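Local coordinates for ABC transporter substrate-binding protein (Staphylococcus aureus subsp. aureus NCTC 8325, PDB 3UN6), which is probably the substrate-binding component of an ABC-type import system, of unsettled substrate, and binds zinc, at residues A[117-131]-A[181-193]. Sequence-based numbering, arbitrary orientation. Where two conformers were deposited one is given.
Sequences GNVIMGQKGMHLNEF and LSEHRITGYSVAE
Antiparallel strands 118-122 and 188-192 pair within the second sheet of this periplasmic-binding-protein-type fold, with Val119-Val191 and Met121-Tyr189 as hydrogen-bonded pairs and Ile120-Ser190 as a non-hydrogen-bonded pair between them. The ladder starts where Glu193 N meets Gly117 O at 2.9 Å, and it passes through a short bond from Met121 N to Tyr189 O. Val119 O is gripped twice, by Val191 N and by Ser190 OG, which approach from opposite faces of its carbonyl plane. Ser190 OG lies 2.9 Å from Val119 O; with chi1 at -177° it stands anti to the backbone N of Ser190 and beside its carbonyl carbon, and reaches across to the other strand. On the face shared by Met121 and Tyr189, the first two side-chain carbons of the selenomethionine sit over one face of the phenol ring: Met121 CB is 3.9 Å from the Tyr189 centroid, only 9° off the normal, in a CH-pi contact, and Met121 CG comes within 3.4 Å of Tyr189 CE1. Further along that face, Val119 CG2 packs beside Val191 CG1, while Val119 CG1 touches Glu193 OE2; OE1 of this carboxylate accepts from the backbone N of Gly196 and Ala197. Next to the Gly122-Gly188 pair, Gln123 CG meets Leu181 CD1 at 3.7 Å as the two side chains cross at a slant, and the extended chain beyond carries Gln123 NE2 to Ile186 O at 3.1 Å, the acceptor lying in the amide plane. The same amide crosses the His184 ring with planes 65° apart; His184 itself closes helix 177-182 in a Schellman motif. Thr187 CG2 rests on Met126 CE, and its OG1 bonds to His139 N on strand 138-142. Helix 148-159 packs on Ile120 and Ser190, strand 206-210 borders strand 118-122, and Asn118, held by His149, lies against the zinc ligands His46 and Cys220.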
loop_
_atom_site.group_PDB
_atom_site.type_symbol
_atom_site.label_atom_id
_atom_site.label_comp_id
_atom_site.label_asym_id
_atom_site.label_seq_id
_atom_site.Cartn_x
_atom_site.Cartn_y
_atom_site.Cartn_z
ATOM N N GLY A 117 1.705 -5.646 6.516
ATOM C CA GLY A 117 2.689 -4.559 6.466
ATOM C C GLY A 117 2.223 -3.167 6.902
ATOM O O GLY A 117 2.915 -2.165 6.646
ATOM N N ASN A 118 1.057 -3.086 7.546
ATOM C CA ASN A 118 0.517 -1.803 8.072
ATOM C C ASN A 118 0.643 -1.725 9.590
ATOM O O ASN A 118 0.581 -2.747 10.288
ATOM C CB ASN A 118 -0.964 -1.611 7.664
ATOM C CG ASN A 118 -1.115 -1.049 6.249
ATOM O OD1 ASN A 118 -0.335 -0.190 5.845
ATOM N ND2 ASN A 118 -2.141 -1.504 5.506
ATOM N N VAL A 119 0.840 -0.512 10.096
ATOM C CA VAL A 119 0.944 -0.303 11.517
ATOM C C VAL A 119 0.125 0.881 12.012
ATOM O O VAL A 119 -0.305 1.717 11.242
ATOM C CB VAL A 119 2.423 -0.037 11.928
ATOM C CG1 VAL A 119 3.270 -1.249 11.659
ATOM C CG2 VAL A 119 2.980 1.186 11.199
ATOM N N ILE A 120 -0.085 0.911 13.329
ATOM C CA ILE A 120 -0.701 2.028 14.019
ATOM C C ILE A 120 0.296 2.389 15.080
ATOM O O ILE A 120 0.605 1.571 15.942
ATOM C CB ILE A 120 -2.060 1.651 14.625
ATOM C CG1 ILE A 120 -3.049 1.316 13.488
ATOM C CG2 ILE A 120 -2.602 2.807 15.492
ATOM C CD1 ILE A 120 -4.201 0.424 13.906
HETATM N N MSE A 121 0.840 3.604 14.989
HETATM C CA MSE A 121 1.845 4.112 15.916
HETATM C C MSE A 121 1.236 5.126 16.863
HETATM O O MSE A 121 0.286 5.802 16.519
HETATM C CB MSE A 121 2.954 4.838 15.144
HETATM C CG MSE A 121 3.589 4.001 14.062
HETATM SE SE MSE A 121 4.565 2.516 14.819
HETATM C CE MSE A 121 5.968 3.558 15.713
ATOM N N GLY A 122 1.778 5.194 18.067
ATOM C CA GLY A 122 1.358 6.167 19.063
ATOM C C GLY A 122 2.601 6.828 19.615
ATOM O O GLY A 122 3.723 6.393 19.327
ATOM N N GLN A 123 2.413 7.873 20.409
ATOM C CA GLN A 123 3.529 8.570 21.024
ATOM C C GLN A 123 4.230 7.634 21.981
ATOM O O GLN A 123 3.637 6.663 22.462
ATOM C CB GLN A 123 3.041 9.791 21.816
ATOM C CG GLN A 123 2.492 10.886 20.946
ATOM C CD GLN A 123 1.856 12.009 21.748
ATOM O OE1 GLN A 123 1.858 11.976 22.976
ATOM N NE2 GLN A 123 1.305 13.015 21.050
ATOM N N LYS A 124 5.484 7.962 22.268
ATOM C CA LYS A 124 6.314 7.225 23.191
ATOM C C LYS A 124 5.609 6.972 24.523
ATOM O O LYS A 124 5.027 7.892 25.103
ATOM C CB LYS A 124 7.570 8.059 23.434
ATOM C CG LYS A 124 8.530 7.544 24.464
ATOM C CD LYS A 124 9.624 8.584 24.681
ATOM C CE LYS A 124 10.697 8.102 25.627
ATOM N NZ LYS A 124 11.793 9.109 25.729
ATOM N N GLY A 125 5.652 5.723 24.994
ATOM C CA GLY A 125 5.054 5.327 26.291
ATOM C C GLY A 125 3.528 5.292 26.417
ATOM O O GLY A 125 2.992 5.098 27.516
HETATM N N MSE A 126 2.824 5.476 25.311
HETATM C CA MSE A 126 1.367 5.458 25.315
HETATM C C MSE A 126 0.891 4.006 25.359
HETATM O O MSE A 126 1.545 3.126 24.829
HETATM C CB MSE A 126 0.868 6.178 24.062
HETATM C CG MSE A 126 -0.603 6.410 23.961
HETATM SE SE MSE A 126 -0.910 7.513 22.363
HETATM C CE MSE A 126 -0.266 9.213 23.081
ATOM N N HIS A 127 -0.230 3.766 26.029
ATOM C CA HIS A 127 -0.802 2.426 26.117
ATOM C C HIS A 127 -2.191 2.484 25.502
ATOM O O HIS A 127 -2.857 3.508 25.582
ATOM C CB HIS A 127 -0.894 1.975 27.573
ATOM C CG HIS A 127 0.381 2.142 28.342
ATOM N ND1 HIS A 127 1.419 1.238 28.270
ATOM C CD2 HIS A 127 0.779 3.103 29.210
ATOM C CE1 HIS A 127 2.405 1.640 29.053
ATOM N NE2 HIS A 127 2.041 2.767 29.636
ATOM N N LEU A 128 -2.631 1.392 24.888
ATOM C CA LEU A 128 -3.969 1.357 24.278
ATOM C C LEU A 128 -5.089 1.732 25.266
ATOM O O LEU A 128 -6.126 2.263 24.851
ATOM C CB LEU A 128 -4.241 0.003 23.634
ATOM C CG LEU A 128 -3.530 -0.140 22.297
ATOM C CD1 LEU A 128 -3.565 -1.581 21.787
ATOM C CD2 LEU A 128 -4.158 0.828 21.290
ATOM N N ASN A 129 -4.858 1.484 26.563
ATOM C CA ASN A 129 -5.812 1.835 27.622
ATOM C C ASN A 129 -5.852 3.336 27.888
ATOM O O ASN A 129 -6.676 3.809 28.649
ATOM C CB ASN A 129 -5.440 1.137 28.924
ATOM C CG ASN A 129 -5.412 -0.370 28.796
ATOM O OD1 ASN A 129 -4.647 -1.041 29.488
ATOM N ND2 ASN A 129 -6.234 -0.911 27.900
ATOM N N GLU A 130 -4.945 4.076 27.270
ATOM C CA GLU A 130 -4.864 5.520 27.449
ATOM C C GLU A 130 -6.107 6.143 26.821
ATOM O O GLU A 130 -6.674 7.085 27.353
ATOM C CB GLU A 130 -3.635 6.088 26.716
ATOM C CG GLU A 130 -2.773 7.018 27.545
ATOM C CD GLU A 130 -1.844 6.243 28.477
ATOM O OE1 GLU A 130 -1.384 5.153 28.080
ATOM O OE2 GLU A 130 -1.555 6.730 29.590
ATOM N N PHE A 131 -6.524 5.589 25.684
ATOM C CA PHE A 131 -7.650 6.133 24.927
ATOM C C PHE A 131 -8.997 6.035 25.653
ATOM O O PHE A 131 -9.388 4.966 26.123
ATOM C CB PHE A 131 -7.733 5.465 23.556
ATOM C CG PHE A 131 -6.509 5.681 22.704
ATOM C CD1 PHE A 131 -6.376 6.831 21.936
ATOM C CD2 PHE A 131 -5.489 4.744 22.674
ATOM C CE1 PHE A 131 -5.245 7.038 21.151
ATOM C CE2 PHE A 131 -4.361 4.939 21.885
ATOM C CZ PHE A 131 -4.236 6.085 21.124
ATOM N N LEU A 181 4.851 13.266 14.710
ATOM C CA LEU A 181 4.637 12.539 15.967
ATOM C C LEU A 181 5.587 13.045 17.058
ATOM O O LEU A 181 5.131 13.472 18.118
ATOM C CB LEU A 181 4.847 11.021 15.762
ATOM C CG LEU A 181 4.487 10.106 16.926
ATOM C CD1 LEU A 181 3.021 10.308 17.293
ATOM C CD2 LEU A 181 4.764 8.649 16.595
ATOM N N SER A 182 6.899 13.019 16.787
ATOM C CA SER A 182 7.916 13.481 17.757
ATOM C C SER A 182 7.681 14.896 18.243
ATOM O O SER A 182 8.007 15.217 19.379
ATOM C CB SER A 182 9.338 13.413 17.175
ATOM O OG SER A 182 9.806 12.074 17.066
ATOM N N GLU A 183 7.139 15.748 17.379
ATOM C CA GLU A 183 6.883 17.143 17.744
ATOM C C GLU A 183 5.433 17.380 18.195
ATOM O O GLU A 183 4.963 18.520 18.235
ATOM C CB GLU A 183 7.271 18.067 16.588
ATOM C CG GLU A 183 8.746 17.898 16.181
ATOM C CD GLU A 183 9.169 18.811 15.032
ATOM O OE1 GLU A 183 9.045 20.051 15.174
ATOM O OE2 GLU A 183 9.664 18.288 14.004
ATOM N N HIS A 184 4.744 16.284 18.533
ATOM C CA HIS A 184 3.379 16.306 19.085
ATOM C C HIS A 184 2.310 17.047 18.317
ATOM O O HIS A 184 1.450 17.676 18.916
ATOM C CB HIS A 184 3.418 16.838 20.513
ATOM C CG HIS A 184 3.965 15.857 21.494
ATOM N ND1 HIS A 184 5.313 15.599 21.617
ATOM C CD2 HIS A 184 3.347 15.065 22.400
ATOM C CE1 HIS A 184 5.501 14.685 22.552
ATOM N NE2 HIS A 184 4.324 14.347 23.046
ATOM N N ARG A 185 2.349 16.972 16.999
ATOM C CA ARG A 185 1.303 17.589 16.189
ATOM C C ARG A 185 0.192 16.552 16.033
ATOM O O ARG A 185 -0.932 16.886 15.690
ATOM C CB ARG A 185 1.840 18.006 14.833
ATOM C CG ARG A 185 3.106 18.841 14.914
ATOM C CD ARG A 185 3.739 19.061 13.538
ATOM N NE ARG A 185 5.090 19.611 13.674
ATOM C CZ ARG A 185 5.424 20.889 13.534
ATOM N NH1 ARG A 185 4.524 21.802 13.200
ATOM N NH2 ARG A 185 6.687 21.253 13.702
ATOM N N ILE A 186 0.529 15.290 16.288
ATOM C CA ILE A 186 -0.426 14.186 16.241
ATOM C C ILE A 186 -0.168 13.273 17.424
ATOM O O ILE A 186 0.898 13.336 18.019
ATOM C CB ILE A 186 -0.374 13.386 14.893
ATOM C CG1 ILE A 186 1.045 12.935 14.564
ATOM C CG2 ILE A 186 -0.913 14.234 13.733
ATOM C CD1 ILE A 186 1.159 12.248 13.178
ATOM N N THR A 187 -1.180 12.481 17.778
ATOM C CA THR A 187 -1.147 11.508 18.878
ATOM C C THR A 187 -0.567 10.214 18.325
ATOM O O THR A 187 0.070 9.435 19.031
ATOM C CB THR A 187 -2.586 11.115 19.333
ATOM O OG1 THR A 187 -3.398 12.278 19.523
ATOM C CG2 THR A 187 -2.567 10.264 20.611
ATOM N N GLY A 188 -0.829 9.971 17.054
ATOM C CA GLY A 188 -0.325 8.764 16.406
ATOM C C GLY A 188 -0.597 8.775 14.928
ATOM O O GLY A 188 -1.047 9.782 14.369
ATOM N N TYR A 189 -0.310 7.651 14.280
ATOM C CA TYR A 189 -0.536 7.541 12.871
ATOM C C TYR A 189 -0.626 6.095 12.441
ATOM O O TYR A 189 -0.312 5.172 13.216
ATOM C CB TYR A 189 0.538 8.295 12.071
ATOM C CG TYR A 189 2.004 7.842 12.231
ATOM C CD1 TYR A 189 2.514 6.762 11.501
ATOM C CD2 TYR A 189 2.882 8.562 13.028
ATOM C CE1 TYR A 189 3.841 6.378 11.621
ATOM C CE2 TYR A 189 4.206 8.196 13.153
ATOM C CZ TYR A 189 4.682 7.100 12.447
ATOM O OH TYR A 189 6.001 6.764 12.569
ATOM N N SER A 190 -1.132 5.906 11.232
ATOM C CA SER A 190 -1.209 4.601 10.637
ATOM C C SER A 190 -0.623 4.704 9.222
ATOM O O SER A 190 -0.969 5.608 8.480
ATOM C CB SER A 190 -2.643 4.120 10.613
ATOM O OG SER A 190 -2.692 2.818 10.103
ATOM N N VAL A 191 0.244 3.762 8.847
ATOM C CA VAL A 191 0.939 3.836 7.579
ATOM C C VAL A 191 1.596 2.506 7.271
ATOM O O VAL A 191 1.616 1.609 8.120
ATOM C CB VAL A 191 2.026 4.916 7.655
ATOM C CG1 VAL A 191 3.116 4.486 8.682
ATOM C CG2 VAL A 191 2.625 5.204 6.278
ATOM N N ALA A 192 2.079 2.356 6.032
ATOM C CA ALA A 192 2.791 1.150 5.653
ATOM C C ALA A 192 4.198 1.237 6.210
ATOM O O ALA A 192 4.748 2.330 6.360
ATOM C CB ALA A 192 2.851 1.012 4.130
ATOM N N GLU A 193 4.792 0.099 6.504
ATOM C CA GLU A 193 6.193 0.108 6.889
ATOM C C GLU A 193 6.936 0.573 5.638
ATOM O O GLU A 193 6.414 0.441 4.530
ATOM C CB GLU A 193 6.637 -1.259 7.353
ATOM C CG GLU A 193 6.036 -1.670 8.703
ATOM C CD GLU A 193 6.538 -0.835 9.907
ATOM O OE1 GLU A 193 6.904 0.349 9.741
ATOM O OE2 GLU A 193 6.530 -1.369 11.043
#